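4-hydroxythreonine-4-phosphate dehydrogenase (Legionella pneumophila subsp. pneumophila, PDB 6XMY) probably catalyses the NAD-dependent oxidation of 4-(phosphooxy)-L-threonine, a late step in the biosynthesis of pyridoxine 5'-phosphate. Local coordinates at residues A117-P122 and I293-D298; P122-N127 and H299-E304; T166-L171 and M266-G271. All blocks are in the same frame, centred on the assembly; numbering follows the deposited sequence.

Interaction 1 (A117-P122 and I293-D298); sequences ALVTAP and IRTSVD. With NAD (nicotinamide-adenine-dinucleotide), chain B; SO4 (sulfate ion), chain C.
The flat guanidinium of Arg294 meets Thr120 with its edge. Thr120 OG1 lies in the guanidinium plane and accepts a nearly straight hydrogen bond from Arg294 NH2 (2.8 Å, 163°). A weak second bond comes from Arg294 NE. The next edge, between NH1 and NH2, holds a sulfate ion. Its O1 takes a hydrogen bond from each nitrogen, 3.0 Å from Arg294 NH1 and 2.9 Å from Arg294 NH2. Near the same plane lies N7N of the NAD nicotinamide amide. Arg294 CG starts out opposite the backbone N, and a bend at chi2 (-101°) brings the guanidinium across Thr120 at about a right angle.

Under these groups run two parallel strands, 117-120 and 294-297. Their backbones are joined by Leu118 N to Ile293 O, Thr295 N to Leu118 O and Thr120 N to Thr295 O, each 2.9 Å long. A weaker link from Val297 N to Thr120 O follows where the strands part. Val119 and Thr295 pair on the other face of the sheet. There Val119 CG2 rests 3.5 Å from Thr295 OG1, whose hydroxyl is bonded to Ala319 O of helix 314-328. Farther along, Pro122 CD packs on Val297 CG2 at 3.7 Å.

Ser296 OG donates to Val297 O on a carbonyl lone pair. It also receives a weak bond from NAD N7N. His138 and Thr139 flank Arg294, and with Asn285 they bind the sulfate. All four are predicted substrate ligands. The sulfate probably comes from the crystallisation liquor, but its place is consistent with a pocket for the substrate phosphate. Thr120 and Thr287, whose OG1 is bonded to Arg294 NH1, would together hold the orientation of the guanidinium.

Interaction 2 (P122-N127 and H299-E304); sequences PVHKAN and HGTALE. With NAD (nicotinamide-adenine-dinucleotide), chain B.
Pro122 and Gly300 make the tightest part of this contact. The proline ring lies against the Gly300 carbonyl, with Pro122 CG only 3.2 Å from Gly300 O. That oxygen also accepts from His299 ND1 (2.9 Å), in the imidazole plane and on a carbonyl lone pair. His299 CG sits between its backbone N and carbonyl carbon (chi1 60°), which lets ND1 make this bond while one ring face lies against the NAD adenine; NAD N6A is over it toward the rim. Beside the proline, Thr301 CG2 presses on the backbone at 3.4 Å from Val123 C.

The far side is looser and partly exposed. His124 CD2 touches Thr301 OG1 with the ring edge. Leu303 CD1 approaches the same CD2 of His124 only to 3.9 Å. His124 is the N-cap of helix 125-130, and its ND1 accepts from Asn127 N in the ring plane. NAD O3D sits over the centre of one face of the ring.

NAD lies against both segments. Val123 N bonds the nicotinamide O7N (3.0 Å), and Lys125 N bonds NAD O3D (3.1 Å). Gly300 N and Ala302 N hold O2A and O1A of the adenosine-side phosphate. Glu304 OE2 accepts from the adenosine-ribose hydroxyl O2B (2.7 Å). A His-Gly-Thr-Ala loop wrapped around the adenosine phosphate is typical of the dinucleotide site of the isocitrate and isopropylmalate dehydrogenase clan.

Interaction 3 (T166-L171 and M266-G271); sequences TTHLPL and MYHDQG. With ZN (zinc ion), chain K.
His168 and His268 converge on one zinc ion through their NE2 atoms. His168 NE2 is 2.3 Å from the zinc and His268 NE2 2.2 Å. The rings are turned 46° against each other. Their routes differ: His168 CG stands opposite its own carbonyl carbon (chi1 -70°), while His268 CG stands opposite its backbone N (chi1 -176°) and points across to the other segment. On the far edge of its ring, His268 ND1 donates in plane to Asp269 OD1 (2.8 Å), meeting the carboxylate from above. This fixes the ring rotation.

Two waters complete the observed zinc sphere. The site matches the divalent-metal site predicted for PdxA, with ligands expected to be shared between dimer partners.

Behind it, the Thr166 hydroxyl is wedged between its own backbone N and carbonyl carbon. There Thr166 OG1 donates to a lone pair of Met266 O (2.8 Å). A water donates to Thr166 OG1 and Thr167 O and accepts from His268 N, bridging the segments. Leu171 CD1 reaches Tyr267 CD2 at 3.9 Å, while Gln270 CB covers one face of the tyrosine ring.

Overall arrangement
Interactions 1 and 2 share Pro122 and follow one another along NAD. Both meet the carboxamide, and the 122-127/299-304 contact continues to the riboses, the adenosine-side phosphate and the adenine. Their centres are 14 Å apart. Interaction 3 is nested in the chain between their segments and brings the zinc to the same cleft. Its centre lies 20 Å from that of interaction 1 and 18 Å from that of interaction 2. It touches interaction 2 where Lys125 CE, in one of two conformers, packs on His168 CE1 at 3.7 Å. The sulfate comes within about 3 Å of the His168 side chain. NAD C4N is 5.0 Å from the zinc, so cofactor, metal and probable substrate-phosphate site lie together.

Interaction 1 (A117-P122 and I293-D298)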
loop_
_atom_site.group_PDB
_atom_site.type_symbol
_atom_site.label_atom_id
_atom_site.label_comp_id
_atom_site.label_asym_id
_atom_site.label_seq_id
_atom_site.Cartn_x
_atom_site.Cartn_y
_atom_site.Cartn_z
ATOM N N ALA A 117 4.858 8.994 -9.261
ATOM C CA ALA A 117 4.531 8.067 -8.186
ATOM C C ALA A 117 3.629 6.998 -8.771
ATOM O O ALA A 117 3.002 7.199 -9.813
ATOM C CB ALA A 117 3.810 8.763 -7.026
ATOM N N LEU A 118 3.549 5.877 -8.060
ATOM C CA LEU A 118 2.690 4.759 -8.426
ATOM C C LEU A 118 1.636 4.569 -7.344
ATOM O O LEU A 118 1.955 4.570 -6.150
ATOM C CB LEU A 118 3.524 3.481 -8.554
ATOM C CG LEU A 118 2.781 2.226 -9.017
ATOM C CD1 LEU A 118 2.229 2.409 -10.429
ATOM C CD2 LEU A 118 3.705 1.031 -8.960
ATOM N N VAL A 119 0.385 4.416 -7.758
ATOM C CA VAL A 119 -0.719 4.099 -6.854
ATOM C C VAL A 119 -1.327 2.797 -7.345
ATOM O O VAL A 119 -1.604 2.656 -8.536
ATOM C CB VAL A 119 -1.778 5.215 -6.841
ATOM C CG1 VAL A 119 -2.860 4.934 -5.782
ATOM C CG2 VAL A 119 -1.121 6.581 -6.612
ATOM N N THR A 120 -1.540 1.851 -6.438
ATOM C CA THR A 120 -2.026 0.530 -6.816
ATOM C C THR A 120 -3.464 0.307 -6.367
ATOM O O THR A 120 -3.770 0.359 -5.167
ATOM C CB THR A 120 -1.126 -0.582 -6.279
ATOM O OG1 THR A 120 -1.073 -0.498 -4.855
ATOM C CG2 THR A 120 0.275 -0.445 -6.820
ATOM N N ALA A 121 -4.323 -0.005 -7.327
ATOM C CA ALA A 121 -5.627 -0.569 -7.046
ATOM C C ALA A 121 -5.427 -2.028 -6.620
ATOM O O ALA A 121 -4.342 -2.586 -6.781
ATOM C CB ALA A 121 -6.514 -0.434 -8.289
ATOM N N PRO A 122 -6.444 -2.680 -6.052
ATOM C CA PRO A 122 -6.194 -3.988 -5.437
ATOM C C PRO A 122 -6.016 -5.097 -6.465
ATOM O O PRO A 122 -6.580 -5.056 -7.561
ATOM C CB PRO A 122 -7.446 -4.229 -4.586
ATOM C CG PRO A 122 -8.518 -3.415 -5.253
ATOM C CD PRO A 122 -7.819 -2.202 -5.805
ATOM N N ILE A 293 7.947 6.456 -5.068
ATOM C CA ILE A 293 6.790 6.568 -4.190
ATOM C C ILE A 293 5.759 5.558 -4.665
ATOM O O ILE A 293 5.435 5.502 -5.858
ATOM C CB ILE A 293 6.205 7.985 -4.261
ATOM C CG1 ILE A 293 7.220 9.022 -3.782
ATOM C CG2 ILE A 293 4.892 8.053 -3.503
ATOM C CD1 ILE A 293 6.923 10.407 -4.293
ATOM N N ARG A 294 5.251 4.744 -3.742
ATOM C CA ARG A 294 4.160 3.831 -4.060
ATOM C C ARG A 294 3.161 3.836 -2.919
ATOM O O ARG A 294 3.518 3.521 -1.779
ATOM C CB ARG A 294 4.654 2.404 -4.325
ATOM C CG ARG A 294 3.510 1.424 -4.607
ATOM C CD ARG A 294 3.189 0.587 -3.380
ATOM N NE ARG A 294 1.953 -0.187 -3.535
ATOM C CZ ARG A 294 1.640 -1.258 -2.806
ATOM N NH1 ARG A 294 2.488 -1.715 -1.894
ATOM N NH2 ARG A 294 0.489 -1.890 -3.007
ATOM N N THR A 295 1.917 4.191 -3.226
ATOM C CA THR A 295 0.808 4.078 -2.288
ATOM C C THR A 295 -0.217 3.101 -2.844
ATOM O O THR A 295 -0.129 2.640 -3.990
ATOM C CB THR A 295 0.151 5.437 -2.023
ATOM O OG1 THR A 295 -0.418 5.932 -3.240
ATOM C CG2 THR A 295 1.169 6.431 -1.492
ATOM N N SER A 296 -1.220 2.817 -2.019
ATOM C CA SER A 296 -2.174 1.768 -2.330
ATOM C C SER A 296 -3.451 1.986 -1.538
ATOM O O SER A 296 -3.443 2.576 -0.448
ATOM C CB SER A 296 -1.576 0.408 -1.983
ATOM O OG SER A 296 -2.473 -0.639 -2.299
ATOM N N VAL A 297 -4.545 1.442 -2.083
ATOM C CA VAL A 297 -5.745 1.270 -1.282
ATOM C C VAL A 297 -5.441 0.350 -0.109
ATOM O O VAL A 297 -4.477 -0.425 -0.121
ATOM C CB VAL A 297 -6.897 0.698 -2.119
ATOM C CG1 VAL A 297 -7.333 1.695 -3.178
ATOM C CG2 VAL A 297 -6.504 -0.652 -2.721
ATOM N N ASP A 298 -6.286 0.436 0.921
ATOM C CA ASP A 298 -6.169 -0.400 2.112
ATOM C C ASP A 298 -7.180 -1.540 2.110
ATOM O O ASP A 298 -7.586 -2.020 3.174
ATOM C CB ASP A 298 -6.307 0.432 3.386
ATOM C CG ASP A 298 -7.735 0.836 3.659
ATOM O OD1 ASP A 298 -8.532 0.906 2.701
ATOM O OD2 ASP A 298 -8.074 1.058 4.843
HETATM P PA NAD B . -11.454 -7.199 0.579
HETATM O O1A NAD B . -11.643 -7.619 -0.865
HETATM O O2A NAD B . -11.188 -5.811 1.123
HETATM O O5B NAD B . -13.011 -7.621 1.183
HETATM C C5B NAD B . -13.125 -7.344 2.559
HETATM C C4B NAD B . -14.491 -6.697 2.850
HETATM O O4B NAD B . -14.396 -5.283 2.556
HETATM C C3B NAD B . -15.562 -7.307 1.903
HETATM O O3B NAD B . -16.751 -7.371 2.671
HETATM C C2B NAD B . -15.617 -6.263 0.749
HETATM O O2B NAD B . -16.872 -6.188 0.138
HETATM C C1B NAD B . -15.361 -4.947 1.550
HETATM N N9A NAD B . -14.690 -3.919 0.760
HETATM C C8A NAD B . -13.385 -3.896 0.237
HETATM N N7A NAD B . -13.119 -2.774 -0.409
HETATM C C5A NAD B . -14.275 -2.013 -0.303
HETATM C C6A NAD B . -14.623 -0.733 -0.779
HETATM N N6A NAD B . -13.717 0.003 -1.476
HETATM N N1A NAD B . -15.864 -0.220 -0.527
HETATM C C2A NAD B . -16.729 -1.002 0.190
HETATM N N3A NAD B . -16.545 -2.233 0.703
HETATM C C4A NAD B . -15.282 -2.711 0.430
HETATM O O3 NAD B . -10.286 -8.187 1.114
HETATM P PN NAD B . -10.320 -9.757 1.326
HETATM O O1N NAD B . -9.495 -10.175 2.519
HETATM O O2N NAD B . -11.644 -10.304 0.906
HETATM O O5D NAD B . -9.255 -10.354 0.039
HETATM C C5D NAD B . -9.747 -10.208 -1.252
HETATM C C4D NAD B . -8.540 -10.208 -2.193
HETATM O O4D NAD B . -7.944 -8.887 -2.141
HETATM C C3D NAD B . -7.445 -11.207 -1.683
HETATM O O3D NAD B . -6.851 -11.742 -2.830
HETATM C C2D NAD B . -6.460 -10.283 -0.930
HETATM O O2D NAD B . -5.126 -10.712 -0.942
HETATM C C1D NAD B . -6.555 -9.065 -1.890
HETATM N N1N NAD B . -6.077 -7.799 -1.235
HETATM C C2N NAD B . -5.280 -6.998 -2.009
HETATM C C3N NAD B . -4.787 -5.795 -1.497
HETATM C C7N NAD B . -3.948 -5.001 -2.425
HETATM O O7N NAD B . -3.756 -5.372 -3.584
HETATM N N7N NAD B . -3.424 -3.824 -1.932
HETATM C C4N NAD B . -5.109 -5.406 -0.183
HETATM C C5N NAD B . -5.940 -6.246 0.579
HETATM C C6N NAD B . -6.418 -7.459 0.043
HETATM S S SO4 C . 0.471 -5.308 -0.765
HETATM O O1 SO4 C . 0.667 -3.867 -0.906
HETATM O O2 SO4 C . -0.021 -5.848 -2.029
HETATM O O3 SO4 C . 1.767 -5.921 -0.478
HETATM O O4 SO4 C . -0.493 -5.647 0.295
#

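Interaction 2 (P122-N127 and H299-E304)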
loop_
_atom_site.group_PDB
_atom_site.type_symbol
_atom_site.label_atom_id
_atom_site.label_comp_id
_atom_site.label_asym_id
_atom_site.label_seq_id
_atom_site.Cartn_x
_atom_site.Cartn_y
_atom_site.Cartn_z
ATOM N N PRO A 122 -6.444 -2.680 -6.052
ATOM C CA PRO A 122 -6.194 -3.988 -5.437
ATOM C C PRO A 122 -6.016 -5.097 -6.465
ATOM O O PRO A 122 -6.580 -5.056 -7.561
ATOM C CB PRO A 122 -7.446 -4.229 -4.586
ATOM C CG PRO A 122 -8.518 -3.415 -5.253
ATOM C CD PRO A 122 -7.819 -2.202 -5.805
ATOM N N VAL A 123 -5.196 -6.087 -6.097
ATOM C CA VAL A 123 -4.998 -7.298 -6.881
ATOM C C VAL A 123 -5.441 -8.497 -6.054
ATOM O O VAL A 123 -5.473 -8.458 -4.826
ATOM C CB VAL A 123 -3.542 -7.472 -7.365
ATOM C CG1 VAL A 123 -3.102 -6.266 -8.178
ATOM C CG2 VAL A 123 -2.616 -7.694 -6.191
ATOM N N HIS A 124 -5.789 -9.569 -6.748
ATOM C CA HIS A 124 -6.218 -10.807 -6.112
ATOM C C HIS A 124 -5.022 -11.751 -6.064
ATOM O O HIS A 124 -4.601 -12.282 -7.096
ATOM C CB HIS A 124 -7.377 -11.424 -6.880
ATOM C CG HIS A 124 -8.116 -12.444 -6.091
ATOM N ND1 HIS A 124 -7.680 -13.747 -5.978
ATOM C CD2 HIS A 124 -9.236 -12.344 -5.341
ATOM C CE1 HIS A 124 -8.516 -14.410 -5.195
ATOM N NE2 HIS A 124 -9.471 -13.583 -4.803
ATOM N N LYS A 125 -4.476 -11.956 -4.866
ATOM C CA LYS A 125 -3.234 -12.714 -4.739
ATOM C C LYS A 125 -3.416 -14.165 -5.165
ATOM O O LYS A 125 -2.584 -14.717 -5.894
ATOM C CB LYS A 125 -2.701 -12.625 -3.310
ATOM C CG LYS A 125 -2.399 -11.217 -2.838
ATOM C CD LYS A 125 -1.844 -11.252 -1.425
ATOM C CE LYS A 125 -1.617 -9.866 -0.840
ATOM N NZ LYS A 125 -2.880 -9.090 -0.710
ATOM N N ALA A 126 -4.499 -14.810 -4.713
ATOM C CA ALA A 126 -4.691 -16.218 -5.049
ATOM C C ALA A 126 -4.819 -16.434 -6.550
ATOM O O ALA A 126 -4.296 -17.420 -7.079
ATOM C CB ALA A 126 -5.901 -16.796 -4.320
ATOM N N ASN A 127 -5.530 -15.543 -7.253
ATOM C CA ASN A 127 -5.659 -15.703 -8.702
ATOM C C ASN A 127 -4.293 -15.689 -9.375
ATOM O O ASN A 127 -4.039 -16.472 -10.298
ATOM C CB ASN A 127 -6.552 -14.611 -9.297
ATOM C CG ASN A 127 -6.859 -14.848 -10.777
ATOM O OD1 ASN A 127 -6.554 -14.024 -11.640
ATOM N ND2 ASN A 127 -7.460 -15.981 -11.068
ATOM N N HIS A 299 -7.603 -1.980 0.933
ATOM C CA HIS A 299 -8.634 -2.995 0.825
ATOM C C HIS A 299 -8.330 -3.865 -0.380
ATOM O O HIS A 299 -7.435 -3.574 -1.177
ATOM C CB HIS A 299 -10.025 -2.368 0.715
ATOM C CG HIS A 299 -10.189 -1.476 -0.476
ATOM N ND1 HIS A 299 -10.272 -1.966 -1.763
ATOM C CD2 HIS A 299 -10.294 -0.128 -0.578
ATOM C CE1 HIS A 299 -10.417 -0.959 -2.606
ATOM N NE2 HIS A 299 -10.432 0.169 -1.915
ATOM N N GLY A 300 -9.110 -4.926 -0.518
ATOM C CA GLY A 300 -8.926 -5.902 -1.564
ATOM C C GLY A 300 -9.840 -5.695 -2.749
ATOM O O GLY A 300 -10.412 -4.615 -2.958
ATOM N N THR A 301 -9.998 -6.771 -3.527
ATOM C CA THR A 301 -10.623 -6.712 -4.837
ATOM C C THR A 301 -12.136 -6.597 -4.780
ATOM O O THR A 301 -12.741 -6.203 -5.777
ATOM C CB THR A 301 -10.219 -7.943 -5.658
ATOM O OG1 THR A 301 -10.360 -9.134 -4.865
ATOM C CG2 THR A 301 -8.781 -7.824 -6.102
ATOM N N ALA A 302 -12.762 -6.970 -3.666
ATOM C CA ALA A 302 -14.216 -6.877 -3.506
ATOM C C ALA A 302 -14.961 -7.326 -4.773
ATOM O O ALA A 302 -15.776 -6.598 -5.338
ATOM C CB ALA A 302 -14.630 -5.471 -3.065
ATOM N N LEU A 303 -14.672 -8.562 -5.194
ATOM C CA LEU A 303 -15.167 -9.060 -6.478
ATOM C C LEU A 303 -16.674 -8.921 -6.612
ATOM O O LEU A 303 -17.177 -8.553 -7.674
ATOM C CB LEU A 303 -14.765 -10.522 -6.671
ATOM C CG LEU A 303 -13.281 -10.744 -6.949
ATOM C CD1 LEU A 303 -12.907 -12.198 -6.663
ATOM C CD2 LEU A 303 -12.969 -10.374 -8.393
ATOM N N GLU A 304 -17.411 -9.212 -5.541
ATOM C CA GLU A 304 -18.865 -9.151 -5.592
ATOM C C GLU A 304 -19.392 -7.737 -5.799
ATOM O O GLU A 304 -20.568 -7.577 -6.142
ATOM C CB GLU A 304 -19.449 -9.751 -4.307
ATOM C CG GLU A 304 -19.211 -8.908 -3.048
ATOM C CD GLU A 304 -17.754 -8.876 -2.591
ATOM O OE1 GLU A 304 -16.965 -9.762 -2.992
ATOM O OE2 GLU A 304 -17.399 -7.955 -1.822
HETATM P PA NAD B . -11.454 -7.199 0.579
HETATM O O1A NAD B . -11.643 -7.619 -0.865
HETATM O O2A NAD B . -11.188 -5.811 1.123
HETATM O O5B NAD B . -13.011 -7.621 1.183
HETATM C C5B NAD B . -13.125 -7.344 2.559
HETATM C C4B NAD B . -14.491 -6.697 2.850
HETATM O O4B NAD B . -14.396 -5.283 2.556
HETATM C C3B NAD B . -15.562 -7.307 1.903
HETATM O O3B NAD B . -16.751 -7.371 2.671
HETATM C C2B NAD B . -15.617 -6.263 0.749
HETATM O O2B NAD B . -16.872 -6.188 0.138
HETATM C C1B NAD B . -15.361 -4.947 1.550
HETATM N N9A NAD B . -14.690 -3.919 0.760
HETATM C C8A NAD B . -13.385 -3.896 0.237
HETATM N N7A NAD B . -13.119 -2.774 -0.409
HETATM C C5A NAD B . -14.275 -2.013 -0.303
HETATM C C6A NAD B . -14.623 -0.733 -0.779
HETATM N N6A NAD B . -13.717 0.003 -1.476
HETATM N N1A NAD B . -15.864 -0.220 -0.527
HETATM C C2A NAD B . -16.729 -1.002 0.190
HETATM N N3A NAD B . -16.545 -2.233 0.703
HETATM C C4A NAD B . -15.282 -2.711 0.430
HETATM O O3 NAD B . -10.286 -8.187 1.114
HETATM P PN NAD B . -10.320 -9.757 1.326
HETATM O O1N NAD B . -9.495 -10.175 2.519
HETATM O O2N NAD B . -11.644 -10.304 0.906
HETATM O O5D NAD B . -9.255 -10.354 0.039
HETATM C C5D NAD B . -9.747 -10.208 -1.252
HETATM C C4D NAD B . -8.540 -10.208 -2.193
HETATM O O4D NAD B . -7.944 -8.887 -2.141
HETATM C C3D NAD B . -7.445 -11.207 -1.683
HETATM O O3D NAD B . -6.851 -11.742 -2.830
HETATM C C2D NAD B . -6.460 -10.283 -0.930
HETATM O O2D NAD B . -5.126 -10.712 -0.942
HETATM C C1D NAD B . -6.555 -9.065 -1.890
HETATM N N1N NAD B . -6.077 -7.799 -1.235
HETATM C C2N NAD B . -5.280 -6.998 -2.009
HETATM C C3N NAD B . -4.787 -5.795 -1.497
HETATM C C7N NAD B . -3.948 -5.001 -2.425
HETATM O O7N NAD B . -3.756 -5.372 -3.584
HETATM N N7N NAD B . -3.424 -3.824 -1.932
HETATM C C4N NAD B . -5.109 -5.406 -0.183
HETATM C C5N NAD B . -5.940 -6.246 0.579
HETATM C C6N NAD B . -6.418 -7.459 0.043
#

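Interaction 3 (T166-L171 and M266-G271)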
loop_
_atom_site.group_PDB
_atom_site.type_symbol
_atom_site.label_atom_id
_atom_site.label_comp_id
_atom_site.label_asym_id
_atom_site.label_seq_id
_atom_site.Cartn_x
_atom_site.Cartn_y
_atom_site.Cartn_z
ATOM N N THR A 166 6.400 -7.937 9.872
ATOM C CA THR A 166 6.148 -8.967 8.878
ATOM C C THR A 166 4.803 -8.703 8.214
ATOM O O THR A 166 3.889 -8.150 8.831
ATOM C CB THR A 166 6.160 -10.386 9.487
ATOM O OG1 THR A 166 5.064 -10.560 10.404
ATOM C CG2 THR A 166 7.488 -10.646 10.188
ATOM N N THR A 167 4.690 -9.094 6.936
ATOM C CA THR A 167 3.522 -8.750 6.136
ATOM C C THR A 167 2.717 -10.008 5.861
ATOM O O THR A 167 2.013 -10.506 6.764
ATOM C CB THR A 167 3.934 -8.024 4.847
ATOM O OG1 THR A 167 4.744 -8.897 4.050
ATOM C CG2 THR A 167 4.699 -6.757 5.160
ATOM N N HIS A 168 2.765 -10.559 4.662
ATOM C CA HIS A 168 1.878 -11.649 4.290
ATOM C C HIS A 168 2.633 -12.959 4.506
ATOM O O HIS A 168 3.305 -13.477 3.613
ATOM C CB HIS A 168 1.306 -11.422 2.890
ATOM C CG HIS A 168 0.323 -10.282 2.833
ATOM N ND1 HIS A 168 0.559 -9.119 2.135
ATOM C CD2 HIS A 168 -0.888 -10.124 3.423
ATOM C CE1 HIS A 168 -0.461 -8.296 2.291
ATOM N NE2 HIS A 168 -1.361 -8.886 3.060
ATOM N N LEU A 169 2.543 -13.469 5.738
ATOM C CA LEU A 169 3.058 -14.758 6.172
ATOM C C LEU A 169 1.934 -15.555 6.806
ATOM O O LEU A 169 1.074 -14.984 7.483
ATOM C CB LEU A 169 4.119 -14.593 7.266
ATOM C CG LEU A 169 5.467 -14.006 6.898
ATOM C CD1 LEU A 169 6.280 -13.889 8.157
ATOM C CD2 LEU A 169 6.172 -14.891 5.879
ATOM N N PRO A 170 1.947 -16.877 6.653
ATOM C CA PRO A 170 1.112 -17.713 7.525
ATOM C C PRO A 170 1.514 -17.468 8.968
ATOM O O PRO A 170 2.686 -17.230 9.273
ATOM C CB PRO A 170 1.477 -19.137 7.098
ATOM C CG PRO A 170 2.073 -18.999 5.736
ATOM C CD PRO A 170 2.775 -17.683 5.741
ATOM N N LEU A 171 0.529 -17.503 9.865
ATOM C CA LEU A 171 0.833 -17.240 11.267
ATOM C C LEU A 171 1.907 -18.181 11.812
ATOM O O LEU A 171 2.718 -17.769 12.648
ATOM C CB LEU A 171 -0.436 -17.328 12.113
ATOM C CG LEU A 171 -0.299 -16.666 13.483
ATOM C CD1 LEU A 171 -0.405 -15.158 13.340
ATOM C CD2 LEU A 171 -1.320 -17.201 14.463
ATOM N N MET A 266 3.993 -6.534 15.074
ATOM C CA MET A 266 4.882 -7.620 14.680
ATOM C C MET A 266 4.357 -8.391 13.478
ATOM O O MET A 266 5.157 -8.958 12.721
ATOM C CB MET A 266 5.130 -8.552 15.864
ATOM C CG MET A 266 6.013 -7.913 16.920
ATOM S SD MET A 266 7.728 -7.695 16.379
ATOM C CE MET A 266 8.147 -6.110 17.121
ATOM N N TYR A 267 3.037 -8.416 13.276
ATOM C CA TYR A 267 2.460 -9.215 12.208
ATOM C C TYR A 267 1.118 -8.639 11.771
ATOM O O TYR A 267 0.497 -7.822 12.461
ATOM C CB TYR A 267 2.362 -10.706 12.596
ATOM C CG TYR A 267 1.548 -10.958 13.847
ATOM C CD1 TYR A 267 2.122 -10.854 15.115
ATOM C CD2 TYR A 267 0.200 -11.285 13.761
ATOM C CE1 TYR A 267 1.376 -11.076 16.266
ATOM C CE2 TYR A 267 -0.550 -11.508 14.894
ATOM C CZ TYR A 267 0.032 -11.400 16.140
ATOM O OH TYR A 267 -0.748 -11.615 17.249
ATOM N N HIS A 268 0.688 -9.097 10.599
ATOM C CA HIS A 268 -0.403 -8.492 9.839
ATOM C C HIS A 268 -1.673 -8.298 10.678
ATOM O O HIS A 268 -2.183 -7.178 10.821
ATOM C CB HIS A 268 -0.652 -9.410 8.632
ATOM C CG HIS A 268 -1.682 -8.913 7.673
ATOM N ND1 HIS A 268 -3.039 -9.017 7.905
ATOM C CD2 HIS A 268 -1.549 -8.400 6.428
ATOM C CE1 HIS A 268 -3.695 -8.544 6.860
ATOM N NE2 HIS A 268 -2.813 -8.154 5.959
ATOM N N ASP A 269 -2.220 -9.389 11.211
ATOM C CA ASP A 269 -3.488 -9.292 11.922
ATOM C C ASP A 269 -3.353 -8.737 13.334
ATOM O O ASP A 269 -4.371 -8.594 14.019
ATOM C CB ASP A 269 -4.200 -10.648 11.968
ATOM C CG ASP A 269 -4.845 -11.032 10.637
ATOM O OD1 ASP A 269 -4.866 -10.216 9.684
ATOM O OD2 ASP A 269 -5.351 -12.171 10.544
ATOM N N GLN A 270 -2.134 -8.426 13.785
ATOM C CA GLN A 270 -1.956 -7.765 15.072
ATOM C C GLN A 270 -2.193 -6.264 14.961
ATOM O O GLN A 270 -2.603 -5.630 15.939
ATOM C CB GLN A 270 -0.546 -8.018 15.605
ATOM C CG GLN A 270 -0.382 -7.658 17.071
ATOM C CD GLN A 270 1.052 -7.727 17.526
ATOM O OE1 GLN A 270 1.949 -7.220 16.844
ATOM N NE2 GLN A 270 1.286 -8.339 18.689
ATOM N N GLY A 271 -1.938 -5.679 13.789
ATOM C CA GLY A 271 -2.018 -4.237 13.640
ATOM C C GLY A 271 -3.091 -3.731 12.695
ATOM O O GLY A 271 -3.677 -2.671 12.926
HETATM ZN ZN ZN K . -3.253 -7.818 3.803
HETATM O O HOH W 1 2.524 -11.040 9.339
HETATM O O HOH W 2 -3.061 -7.175 1.664
HETATM O O HOH W 3 -2.330 -6.204 3.886
#